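Local coordinates for protein flap endonuclease 1 (Methanocaldococcus jannaschii, PDB 1A76) that cuts 5'-flap structures and degrades DNA in the 5'-3' direction during replication and repair, using magnesium ions, at residues E202-D206 / L207-L211; G285-K288 / F289-E293; N294-Y298 / D299-K303. One frame throughout, in Å; residues are numbered along the deposited sequence.

Interaction 1: E202-D206 / L207-L211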
ATOM      1  N   GLU A 202      -4.757 -15.779 -13.932  1.00 12.92           N
ATOM      2  CA  GLU A 202      -6.114 -15.817 -14.456  1.00 14.71           C
ATOM      3  C   GLU A 202      -6.416 -14.596 -15.328  1.00 14.13           C
ATOM      4  O   GLU A 202      -7.034 -14.728 -16.389  1.00 12.29           O
ATOM      5  CB  GLU A 202      -7.126 -15.895 -13.314  1.00 18.26           C
ATOM      6  CG  GLU A 202      -8.476 -15.275 -13.646  1.00 23.35           C
ATOM      7  CD  GLU A 202      -9.566 -15.718 -12.691  1.00 26.33           C
ATOM      8  OE1 GLU A 202      -9.461 -15.406 -11.488  1.00 31.59           O
ATOM      9  OE2 GLU A 202     -10.524 -16.382 -13.141  1.00 28.00           O
ATOM     10  N   VAL A 203      -5.993 -13.415 -14.871  1.00 13.15           N
ATOM     11  CA  VAL A 203      -6.206 -12.178 -15.612  1.00 11.45           C
ATOM     12  C   VAL A 203      -5.594 -12.305 -17.009  1.00 11.39           C
ATOM     13  O   VAL A 203      -6.252 -12.070 -18.019  1.00 12.17           O
ATOM     14  CB  VAL A 203      -5.543 -10.948 -14.908  1.00 12.41           C
ATOM     15  CG1 VAL A 203      -5.694  -9.707 -15.787  1.00  9.05           C
ATOM     16  CG2 VAL A 203      -6.191 -10.689 -13.558  1.00  5.98           C
ATOM     17  N   LEU A 204      -4.324 -12.694 -17.057  1.00 12.53           N
ATOM     18  CA  LEU A 204      -3.607 -12.826 -18.330  1.00 12.75           C
ATOM     19  C   LEU A 204      -4.187 -13.875 -19.287  1.00 13.86           C
ATOM     20  O   LEU A 204      -4.316 -13.612 -20.485  1.00 11.63           O
ATOM     21  CB  LEU A 204      -2.130 -13.122 -18.052  1.00 11.75           C
ATOM     22  CG  LEU A 204      -1.487 -12.186 -17.024  1.00  7.07           C
ATOM     23  CD1 LEU A 204       0.023 -12.398 -16.972  1.00  8.66           C
ATOM     24  CD2 LEU A 204      -1.812 -10.739 -17.412  1.00  7.07           C
ATOM     25  N   GLU A 205      -4.539 -15.050 -18.765  1.00 10.07           N
ATOM     26  CA  GLU A 205      -5.097 -16.116 -19.596  1.00 12.40           C
ATOM     27  C   GLU A 205      -6.481 -15.743 -20.132  1.00 12.23           C
ATOM     28  O   GLU A 205      -6.779 -15.958 -21.312  1.00 12.29           O
ATOM     29  CB  GLU A 205      -5.186 -17.430 -18.803  1.00 14.61           C
ATOM     30  CG  GLU A 205      -3.822 -18.021 -18.386  1.00 14.62           C
ATOM     31  CD  GLU A 205      -3.072 -18.718 -19.517  1.00 13.06           C
ATOM     32  OE1 GLU A 205      -3.478 -18.600 -20.694  1.00 12.48           O
ATOM     33  OE2 GLU A 205      -2.059 -19.383 -19.218  1.00 14.20           O
ATOM     34  N   ASP A 206      -7.320 -15.185 -19.264  1.00 11.80           N
ATOM     35  CA  ASP A 206      -8.667 -14.781 -19.657  1.00 12.78           C
ATOM     36  C   ASP A 206      -8.689 -13.662 -20.690  1.00 13.39           C
ATOM     37  O   ASP A 206      -9.489 -13.702 -21.619  1.00 12.57           O
ATOM     38  CB  ASP A 206      -9.471 -14.354 -18.431  1.00 12.84           C
ATOM     39  CG  ASP A 206      -9.942 -15.534 -17.617  1.00 14.79           C
ATOM     40  OD1 ASP A 206      -9.427 -16.652 -17.862  1.00 16.13           O
ATOM     41  OD2 ASP A 206     -10.813 -15.350 -16.739  1.00 17.44           O
ATOM     42  N   LEU A 207      -7.818 -12.667 -20.519  1.00 13.62           N
ATOM     43  CA  LEU A 207      -7.752 -11.536 -21.447  1.00 14.30           C
ATOM     44  C   LEU A 207      -6.824 -11.811 -22.633  1.00 14.44           C
ATOM     45  O   LEU A 207      -6.797 -11.056 -23.605  1.00 12.01           O
ATOM     46  CB  LEU A 207      -7.287 -10.269 -20.716  1.00 18.24           C
ATOM     47  CG  LEU A 207      -8.309  -9.565 -19.806  1.00 20.74           C
ATOM     48  CD1 LEU A 207      -7.655  -8.373 -19.125  1.00 19.01           C
ATOM     49  CD2 LEU A 207      -9.495  -9.092 -20.617  1.00 21.70           C
ATOM     50  N   ARG A 208      -6.059 -12.890 -22.547  1.00 15.70           N
ATOM     51  CA  ARG A 208      -5.145 -13.270 -23.616  1.00 15.40           C
ATOM     52  C   ARG A 208      -4.017 -12.259 -23.781  1.00 15.95           C
ATOM     53  O   ARG A 208      -3.692 -11.865 -24.893  1.00 17.64           O
ATOM     54  CB  ARG A 208      -5.904 -13.411 -24.937  1.00 18.59           C
ATOM     55  CG  ARG A 208      -6.571 -14.754 -25.136  1.00 22.12           C
ATOM     56  CD  ARG A 208      -5.661 -15.708 -25.909  1.00 27.48           C
ATOM     57  NE  ARG A 208      -5.380 -16.903 -25.128  1.00 22.18           N
ATOM     58  CZ  ARG A 208      -5.120 -18.104 -25.635  1.00 21.69           C
ATOM     59  NH1 ARG A 208      -5.097 -18.297 -26.949  1.00 20.96           N
ATOM     60  NH2 ARG A 208      -4.911 -19.126 -24.815  1.00 20.17           N
ATOM     61  N   ILE A 209      -3.421 -11.840 -22.669  1.00 14.65           N
ATOM     62  CA  ILE A 209      -2.328 -10.872 -22.718  1.00 12.28           C
ATOM     63  C   ILE A 209      -1.195 -11.223 -21.745  1.00 13.05           C
ATOM     64  O   ILE A 209      -1.365 -12.030 -20.832  1.00 13.04           O
ATOM     65  CB  ILE A 209      -2.836  -9.428 -22.411  1.00  9.61           C
ATOM     66  CG1 ILE A 209      -3.357  -9.324 -20.983  1.00  6.81           C
ATOM     67  CG2 ILE A 209      -3.956  -9.066 -23.359  1.00  7.75           C
ATOM     68  CD1 ILE A 209      -3.777  -7.901 -20.613  1.00  9.08           C
ATOM     69  N   SER A 210      -0.033 -10.621 -21.970  1.00 11.32           N
ATOM     70  CA  SER A 210       1.137 -10.828 -21.116  1.00 12.30           C
ATOM     71  C   SER A 210       1.151  -9.750 -20.033  1.00 11.89           C
ATOM     72  O   SER A 210       0.379  -8.786 -20.088  1.00  9.67           O
ATOM     73  CB  SER A 210       2.430 -10.721 -21.943  1.00 11.62           C
ATOM     74  OG  SER A 210       2.671  -9.375 -22.330  1.00 15.50           O
ATOM     75  N   LEU A 211       2.031  -9.910 -19.053  1.00 10.32           N
ATOM     76  CA  LEU A 211       2.153  -8.919 -17.983  1.00 10.95           C
ATOM     77  C   LEU A 211       2.618  -7.613 -18.639  1.00  8.09           C
ATOM     78  O   LEU A 211       2.147  -6.528 -18.288  1.00 10.63           O
ATOM     79  CB  LEU A 211       3.179  -9.375 -16.951  1.00 11.49           C
ATOM     80  CG  LEU A 211       3.257  -8.770 -15.530  1.00 11.35           C
ATOM     81  CD1 LEU A 211       4.663  -8.314 -15.292  1.00 10.44           C
ATOM     82  CD2 LEU A 211       2.262  -7.624 -15.319  1.00  8.72           C
TER
HETATM   83  O   HOH W   1      -5.778 -18.572 -22.023  1.00 17.01           O
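Val203 has CG1 anti to its backbone N (chi1 175°), beside the carbonyl carbon, and Leu207 has CG beside its own N (chi1 -75°). These two side chains then lie side by side, with Val203 CG1 4.1 Å from Leu207 CD1. CB of Leu204 lies 3.1 Å from O of Ile209. CD2 of Leu204 lies 4.1 Å from CG1 of Ile209, and its CD1 approaches N of Leu211. An alanine in place of Leu204 removes both branches, and Ile209 CG1 and the Leu211 backbone would probably be left without this neighbour. The helix stops in a Schellman motif, with Arg208 at positive phi. Ile209 N donates a hydrogen bond to O of Leu204 at 3.0 Å, in the carbonyl plane and on a lone pair. The companion bond from Arg208 N to O of Glu205 is weak. Ser210 is the N-cap of helix 211-221, its OG hydrogen-bonded to N of Asp213. On the outer side, Glu205 OE1 and Arg208 NH2 are 4.4 Å apart, too far for a salt bridge. One water bridges these opposite charges, whose direct attraction is probably modest at this separation, and it also donates to the backbone O of Glu205 in the last turn.

Interaction 2: G285-K288 / F289-E293; sequences GIIK and FLVDE
Ile287 and Val291 meet in the last turns of helix 283-292, where the chain widens into a pi-type turn. O of Ile287 takes two donors there. The i to i+4 bond from Val291 N to O of Ile287 is short, 2.7 Å, but bent (132°). The i+5 bond from Asp292 N to O of Ile287 is straighter (159°). Glu293 N to O of Lys288 continues the i+5 pattern. The tight part of the contact is the apolar side. Ile286 and Leu290 point the same way, with CG2 of Ile286 3.8 Å from CD2 of Leu290. CG2 of Ile286 reaches this place because it stands anti to the backbone N. Ile287 and Val291 repeat the pattern one residue on, CG2 of Ile287 resting near CB and CG2 of Val291. Helix 298-315 adjoins this side through Tyr298, Val301 and Val305. Phe62 and Leu138 also touch Leu290, and the ring of Phe289 meets Tyr58 edge-to-face.

The solvent side is polar, and its charged ends do not pair with each other. Lys288, Asp292 and Glu293 are exposed. The carboxylate of Asp292 lies beside the start of the Lys288 side chain, its OD2 3.8 Å from CG. The extended chains of Lys288 and Glu293 cross at a slant. NZ of Lys288 stays 4.1 Å from OE2 of Glu293, beyond salt-bridge range. OE2 of Glu293 comes nearest to CE of Lys288, at 3.1 Å.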
ATOM      1  N   GLY A 285       3.413  -1.813  27.032  1.00 11.13           N
ATOM      2  CA  GLY A 285       3.729  -0.748  26.100  1.00 14.93           C
ATOM      3  C   GLY A 285       2.557  -0.416  25.202  1.00 16.61           C
ATOM      4  O   GLY A 285       2.349   0.746  24.858  1.00 15.63           O
ATOM      5  N   ILE A 286       1.794  -1.433  24.808  1.00 14.43           N
ATOM      6  CA  ILE A 286       0.635  -1.208  23.956  1.00 13.79           C
ATOM      7  C   ILE A 286      -0.420  -0.410  24.715  1.00 12.06           C
ATOM      8  O   ILE A 286      -1.006   0.538  24.174  1.00  9.77           O
ATOM      9  CB  ILE A 286       0.033  -2.559  23.454  1.00 12.86           C
ATOM     10  CG1 ILE A 286       0.990  -3.189  22.427  1.00 11.87           C
ATOM     11  CG2 ILE A 286      -1.330  -2.322  22.843  1.00 13.59           C
ATOM     12  CD1 ILE A 286       0.733  -4.644  22.126  1.00 12.69           C
ATOM     13  N   ILE A 287      -0.649  -0.779  25.972  1.00  8.87           N
ATOM     14  CA  ILE A 287      -1.623  -0.071  26.810  1.00 11.98           C
ATOM     15  C   ILE A 287      -1.236   1.403  26.969  1.00  9.56           C
ATOM     16  O   ILE A 287      -2.071   2.305  26.835  1.00 12.49           O
ATOM     17  CB  ILE A 287      -1.715  -0.710  28.221  1.00 12.25           C
ATOM     18  CG1 ILE A 287      -2.311  -2.113  28.099  1.00 16.50           C
ATOM     19  CG2 ILE A 287      -2.537   0.179  29.157  1.00  8.94           C
ATOM     20  CD1 ILE A 287      -3.060  -2.602  29.329  1.00 20.64           C
ATOM     21  N   LYS A 288       0.035   1.644  27.250  1.00 11.31           N
ATOM     22  CA  LYS A 288       0.517   2.994  27.429  1.00 12.26           C
ATOM     23  C   LYS A 288       0.375   3.803  26.157  1.00 15.80           C
ATOM     24  O   LYS A 288      -0.083   4.942  26.182  1.00 13.83           O
ATOM     25  CB  LYS A 288       1.980   2.979  27.860  1.00 12.73           C
ATOM     26  CG  LYS A 288       2.563   4.357  28.085  1.00 16.98           C
ATOM     27  CD  LYS A 288       4.086   4.340  28.081  1.00 20.26           C
ATOM     28  CE  LYS A 288       4.640   5.751  28.255  1.00 20.72           C
ATOM     29  NZ  LYS A 288       6.078   5.733  28.652  1.00 21.52           N
ATOM     30  N   PHE A 289       0.774   3.219  25.037  1.00 15.28           N
ATOM     31  CA  PHE A 289       0.690   3.937  23.775  1.00 15.70           C
ATOM     32  C   PHE A 289      -0.760   4.188  23.367  1.00 15.66           C
ATOM     33  O   PHE A 289      -1.164   5.337  23.116  1.00 15.71           O
ATOM     34  CB  PHE A 289       1.428   3.158  22.670  1.00 11.43           C
ATOM     35  CG  PHE A 289       1.374   3.832  21.334  1.00 15.33           C
ATOM     36  CD1 PHE A 289       2.118   4.985  21.095  1.00 13.63           C
ATOM     37  CD2 PHE A 289       0.547   3.345  20.328  1.00 16.32           C
ATOM     38  CE1 PHE A 289       2.035   5.649  19.870  1.00 14.91           C
ATOM     39  CE2 PHE A 289       0.454   3.997  19.096  1.00 15.77           C
ATOM     40  CZ  PHE A 289       1.203   5.157  18.869  1.00 13.92           C
ATOM     41  N   LEU A 290      -1.545   3.113  23.323  1.00 14.70           N
ATOM     42  CA  LEU A 290      -2.945   3.180  22.918  1.00 16.18           C
ATOM     43  C   LEU A 290      -3.918   3.825  23.921  1.00 15.87           C
ATOM     44  O   LEU A 290      -4.641   4.776  23.586  1.00 13.52           O
ATOM     45  CB  LEU A 290      -3.439   1.765  22.561  1.00 13.65           C
ATOM     46  CG  LEU A 290      -3.749   1.429  21.093  1.00 15.69           C
ATOM     47  CD1 LEU A 290      -2.758   2.118  20.139  1.00  9.79           C
ATOM     48  CD2 LEU A 290      -3.730  -0.091  20.915  1.00 10.36           C
ATOM     49  N   VAL A 291      -3.936   3.314  25.145  1.00 16.27           N
ATOM     50  CA  VAL A 291      -4.844   3.832  26.170  1.00 16.62           C
ATOM     51  C   VAL A 291      -4.361   5.122  26.830  1.00 17.57           C
ATOM     52  O   VAL A 291      -5.036   6.150  26.783  1.00 19.13           O
ATOM     53  CB  VAL A 291      -5.085   2.771  27.289  1.00 15.50           C
ATOM     54  CG1 VAL A 291      -6.066   3.316  28.335  1.00 13.17           C
ATOM     55  CG2 VAL A 291      -5.618   1.490  26.683  1.00 17.27           C
ATOM     56  N   ASP A 292      -3.196   5.059  27.458  1.00 19.40           N
ATOM     57  CA  ASP A 292      -2.641   6.212  28.153  1.00 17.71           C
ATOM     58  C   ASP A 292      -2.414   7.412  27.242  1.00 17.45           C
ATOM     59  O   ASP A 292      -2.920   8.505  27.491  1.00 16.60           O
ATOM     60  CB  ASP A 292      -1.307   5.846  28.808  1.00 19.36           C
ATOM     61  CG  ASP A 292      -1.461   4.871  29.964  1.00 18.86           C
ATOM     62  OD1 ASP A 292      -2.607   4.552  30.333  1.00 21.61           O
ATOM     63  OD2 ASP A 292      -0.425   4.418  30.503  1.00 19.60           O
ATOM     64  N   GLU A 293      -1.642   7.200  26.185  1.00 15.55           N
ATOM     65  CA  GLU A 293      -1.311   8.273  25.275  1.00 16.80           C
ATOM     66  C   GLU A 293      -2.296   8.559  24.149  1.00 17.28           C
ATOM     67  O   GLU A 293      -2.331   9.680  23.623  1.00 14.99           O
ATOM     68  CB  GLU A 293       0.061   8.007  24.689  1.00 17.66           C
ATOM     69  CG  GLU A 293       1.109   7.780  25.738  1.00 26.96           C
ATOM     70  CD  GLU A 293       2.404   7.314  25.142  1.00 27.94           C
ATOM     71  OE1 GLU A 293       2.427   7.014  23.932  1.00 30.02           O
ATOM     72  OE2 GLU A 293       3.402   7.248  25.881  1.00 35.39           O
TER

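Interaction 3: N294-Y298 / D299-K303; sequences NDFNY and DRVKK
The backbone runs extended through Phe296 and Asn297 and turns into helix 298-315, where Val301 N bonds to O of Asn297 at 3.0 Å and Lys302 N to O of Tyr298. Asn297 holds CG anti to its own N (chi1 175°), which brings its amide oxygen to the helix start. OD1 of Asn297 accepts from Arg300 N at 2.9 Å, with an N-H...O angle of 165°. The donor lies 21° out of the amide carbonyl plane. Asn297 is thus the N-cap of the helix, its side chain taking up an N-H of the first turn. The Arg300 chain bends at chi3, and its NH1 comes to 3.5 Å from CB of Asn297.

Phe296 crosses Val301 at about a right angle. CG2 of Val301 sits at the edge of the ring, near its plane, and lies 3.5 Å from CB of Phe296. Tyr63 of helix 56-70 touches both residues. On the outer side, Tyr298 and Lys302 run alongside each other. CB of Lys302 lies over one ring face in a CH-pi contact, 4.2 Å from the Tyr298 centroid. Further out, CD of Lys302 is 3.6 Å from OH of Tyr298, while NZ forms a salt bridge with Asp306.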
ATOM      1  N   ASN A 294      -3.102   7.572  23.769  1.00 17.16           N
ATOM      2  CA  ASN A 294      -4.023   7.824  22.673  1.00 16.38           C
ATOM      3  C   ASN A 294      -5.499   7.598  22.937  1.00 16.61           C
ATOM      4  O   ASN A 294      -6.304   7.458  22.017  1.00 16.47           O
ATOM      5  CB  ASN A 294      -3.531   7.075  21.443  1.00 17.82           C
ATOM      6  CG  ASN A 294      -2.378   7.804  20.774  1.00 15.41           C
ATOM      7  OD1 ASN A 294      -2.583   8.819  20.105  1.00 15.87           O
ATOM      8  ND2 ASN A 294      -1.160   7.314  20.976  1.00 15.33           N
ATOM      9  N   ASP A 295      -5.840   7.573  24.220  1.00 16.72           N
ATOM     10  CA  ASP A 295      -7.211   7.449  24.662  1.00 17.02           C
ATOM     11  C   ASP A 295      -8.058   6.291  24.156  1.00 16.19           C
ATOM     12  O   ASP A 295      -9.281   6.427  24.005  1.00 16.87           O
ATOM     13  CB  ASP A 295      -7.919   8.773  24.382  1.00 21.32           C
ATOM     14  CG  ASP A 295      -7.250   9.935  25.082  1.00 25.52           C
ATOM     15  OD1 ASP A 295      -7.159   9.896  26.326  1.00 26.23           O
ATOM     16  OD2 ASP A 295      -6.806  10.880  24.399  1.00 22.76           O
ATOM     17  N   PHE A 296      -7.435   5.160  23.874  1.00 17.25           N
ATOM     18  CA  PHE A 296      -8.217   4.014  23.441  1.00 16.69           C
ATOM     19  C   PHE A 296      -8.926   3.511  24.703  1.00 18.87           C
ATOM     20  O   PHE A 296      -8.510   3.824  25.822  1.00 19.02           O
ATOM     21  CB  PHE A 296      -7.311   2.914  22.880  1.00 13.30           C
ATOM     22  CG  PHE A 296      -7.024   3.051  21.401  1.00 14.13           C
ATOM     23  CD1 PHE A 296      -6.658   4.273  20.859  1.00 15.19           C
ATOM     24  CD2 PHE A 296      -7.100   1.946  20.556  1.00 14.62           C
ATOM     25  CE1 PHE A 296      -6.371   4.397  19.501  1.00 16.12           C
ATOM     26  CE2 PHE A 296      -6.816   2.060  19.201  1.00 11.70           C
ATOM     27  CZ  PHE A 296      -6.452   3.284  18.671  1.00 14.06           C
ATOM     28  N   ASN A 297     -10.001   2.755  24.524  1.00 19.07           N
ATOM     29  CA  ASN A 297     -10.738   2.211  25.662  1.00 19.82           C
ATOM     30  C   ASN A 297      -9.884   1.127  26.316  1.00 18.45           C
ATOM     31  O   ASN A 297      -9.473   0.164  25.660  1.00 16.93           O
ATOM     32  CB  ASN A 297     -12.067   1.617  25.203  1.00 23.98           C
ATOM     33  CG  ASN A 297     -12.807   0.933  26.327  1.00 23.20           C
ATOM     34  OD1 ASN A 297     -12.813  -0.290  26.421  1.00 25.44           O
ATOM     35  ND2 ASN A 297     -13.432   1.725  27.196  1.00 23.40           N
ATOM     36  N   TYR A 298      -9.621   1.280  27.611  1.00 20.24           N
ATOM     37  CA  TYR A 298      -8.785   0.327  28.321  1.00 18.16           C
ATOM     38  C   TYR A 298      -9.263  -1.103  28.221  1.00 18.87           C
ATOM     39  O   TYR A 298      -8.510  -1.989  27.820  1.00 16.25           O
ATOM     40  CB  TYR A 298      -8.656   0.695  29.800  1.00 19.51           C
ATOM     41  CG  TYR A 298      -7.876  -0.348  30.563  1.00 17.49           C
ATOM     42  CD1 TYR A 298      -6.483  -0.354  30.543  1.00 19.04           C
ATOM     43  CD2 TYR A 298      -8.532  -1.383  31.227  1.00 20.74           C
ATOM     44  CE1 TYR A 298      -5.757  -1.372  31.156  1.00 21.74           C
ATOM     45  CE2 TYR A 298      -7.825  -2.403  31.841  1.00 21.38           C
ATOM     46  CZ  TYR A 298      -6.441  -2.397  31.799  1.00 22.53           C
ATOM     47  OH  TYR A 298      -5.747  -3.416  32.389  1.00 22.54           O
ATOM     48  N   ASP A 299     -10.515  -1.328  28.604  1.00 23.21           N
ATOM     49  CA  ASP A 299     -11.101  -2.660  28.577  1.00 26.46           C
ATOM     50  C   ASP A 299     -10.885  -3.354  27.231  1.00 27.06           C
ATOM     51  O   ASP A 299     -10.392  -4.483  27.175  1.00 26.71           O
ATOM     52  CB  ASP A 299     -12.605  -2.575  28.874  1.00 29.52           C
ATOM     53  CG  ASP A 299     -12.912  -2.438  30.364  1.00 32.20           C
ATOM     54  OD1 ASP A 299     -11.977  -2.517  31.191  1.00 32.76           O
ATOM     55  OD2 ASP A 299     -14.104  -2.247  30.701  1.00 36.90           O
ATOM     56  N   ARG A 300     -11.268  -2.678  26.151  1.00 26.53           N
ATOM     57  CA  ARG A 300     -11.129  -3.240  24.812  1.00 25.37           C
ATOM     58  C   ARG A 300      -9.684  -3.556  24.475  1.00 21.80           C
ATOM     59  O   ARG A 300      -9.383  -4.626  23.956  1.00 21.96           O
ATOM     60  CB  ARG A 300     -11.698  -2.278  23.764  1.00 29.14           C
ATOM     61  CG  ARG A 300     -11.884  -2.906  22.397  1.00 36.05           C
ATOM     62  CD  ARG A 300     -12.537  -1.936  21.425  1.00 37.75           C
ATOM     63  NE  ARG A 300     -13.987  -1.884  21.589  1.00 41.57           N
ATOM     64  CZ  ARG A 300     -14.644  -0.878  22.160  1.00 43.29           C
ATOM     65  NH1 ARG A 300     -13.983   0.173  22.626  1.00 44.50           N
ATOM     66  NH2 ARG A 300     -15.964  -0.921  22.262  1.00 45.78           N
ATOM     67  N   VAL A 301      -8.782  -2.630  24.768  1.00 16.41           N
ATOM     68  CA  VAL A 301      -7.379  -2.873  24.468  1.00 16.04           C
ATOM     69  C   VAL A 301      -6.854  -4.045  25.300  1.00 17.86           C
ATOM     70  O   VAL A 301      -6.231  -4.959  24.760  1.00 15.82           O
ATOM     71  CB  VAL A 301      -6.522  -1.593  24.700  1.00 13.70           C
ATOM     72  CG1 VAL A 301      -5.045  -1.870  24.347  1.00 11.03           C
ATOM     73  CG2 VAL A 301      -7.059  -0.446  23.815  1.00 12.13           C
ATOM     74  N   LYS A 302      -7.133  -4.038  26.601  1.00 18.63           N
ATOM     75  CA  LYS A 302      -6.675  -5.118  27.469  1.00 18.83           C
ATOM     76  C   LYS A 302      -7.096  -6.474  26.911  1.00 19.18           C
ATOM     77  O   LYS A 302      -6.285  -7.393  26.762  1.00 18.98           O
ATOM     78  CB  LYS A 302      -7.251  -4.945  28.878  1.00 21.03           C
ATOM     79  CG  LYS A 302      -6.954  -6.107  29.827  1.00 19.01           C
ATOM     80  CD  LYS A 302      -5.462  -6.193  30.113  1.00 22.64           C
ATOM     81  CE  LYS A 302      -5.101  -7.429  30.939  1.00 28.06           C
ATOM     82  NZ  LYS A 302      -3.754  -7.971  30.549  1.00 30.36           N
ATOM     83  N   LYS A 303      -8.376  -6.589  26.589  1.00 20.35           N
ATOM     84  CA  LYS A 303      -8.914  -7.823  26.056  1.00 21.17           C
ATOM     85  C   LYS A 303      -8.194  -8.243  24.779  1.00 20.55           C
ATOM     86  O   LYS A 303      -7.891  -9.421  24.580  1.00 19.42           O
ATOM     87  CB  LYS A 303     -10.409  -7.657  25.779  1.00 21.26           C
ATOM     88  CG  LYS A 303     -11.090  -8.920  25.300  1.00 24.99           C
ATOM     89  CD  LYS A 303     -12.504  -8.626  24.842  1.00 30.02           C
ATOM     90  CE  LYS A 303     -13.504  -9.472  25.600  1.00 34.67           C
ATOM     91  NZ  LYS A 303     -13.280 -10.925  25.335  1.00 37.69           N
TER

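Interactions 2 and 3 are neighbours, with centres about 8 Å apart. They join helix 283-292 to helix 298-315 through the short loop between them. Leu290 O and Phe296 N, 2.8 Å apart, probably form a hydrogen bond. Phe289 O and Asn294 ND2, 2.9 Å apart, probably form another. Ile287 CD1 also packs on Tyr298 CE1 at 3.5 Å. Interaction 1 lies across the chain's centre, about 48 Å from interaction 2 and 47 Å from interaction 3, centre to centre. Its link to the metal site is indirect: the Leu211 side chain is about 10 Å from that of Asp175, a predicted magnesium ligand. Interactions 2 and 3 lie away from the annotated sites.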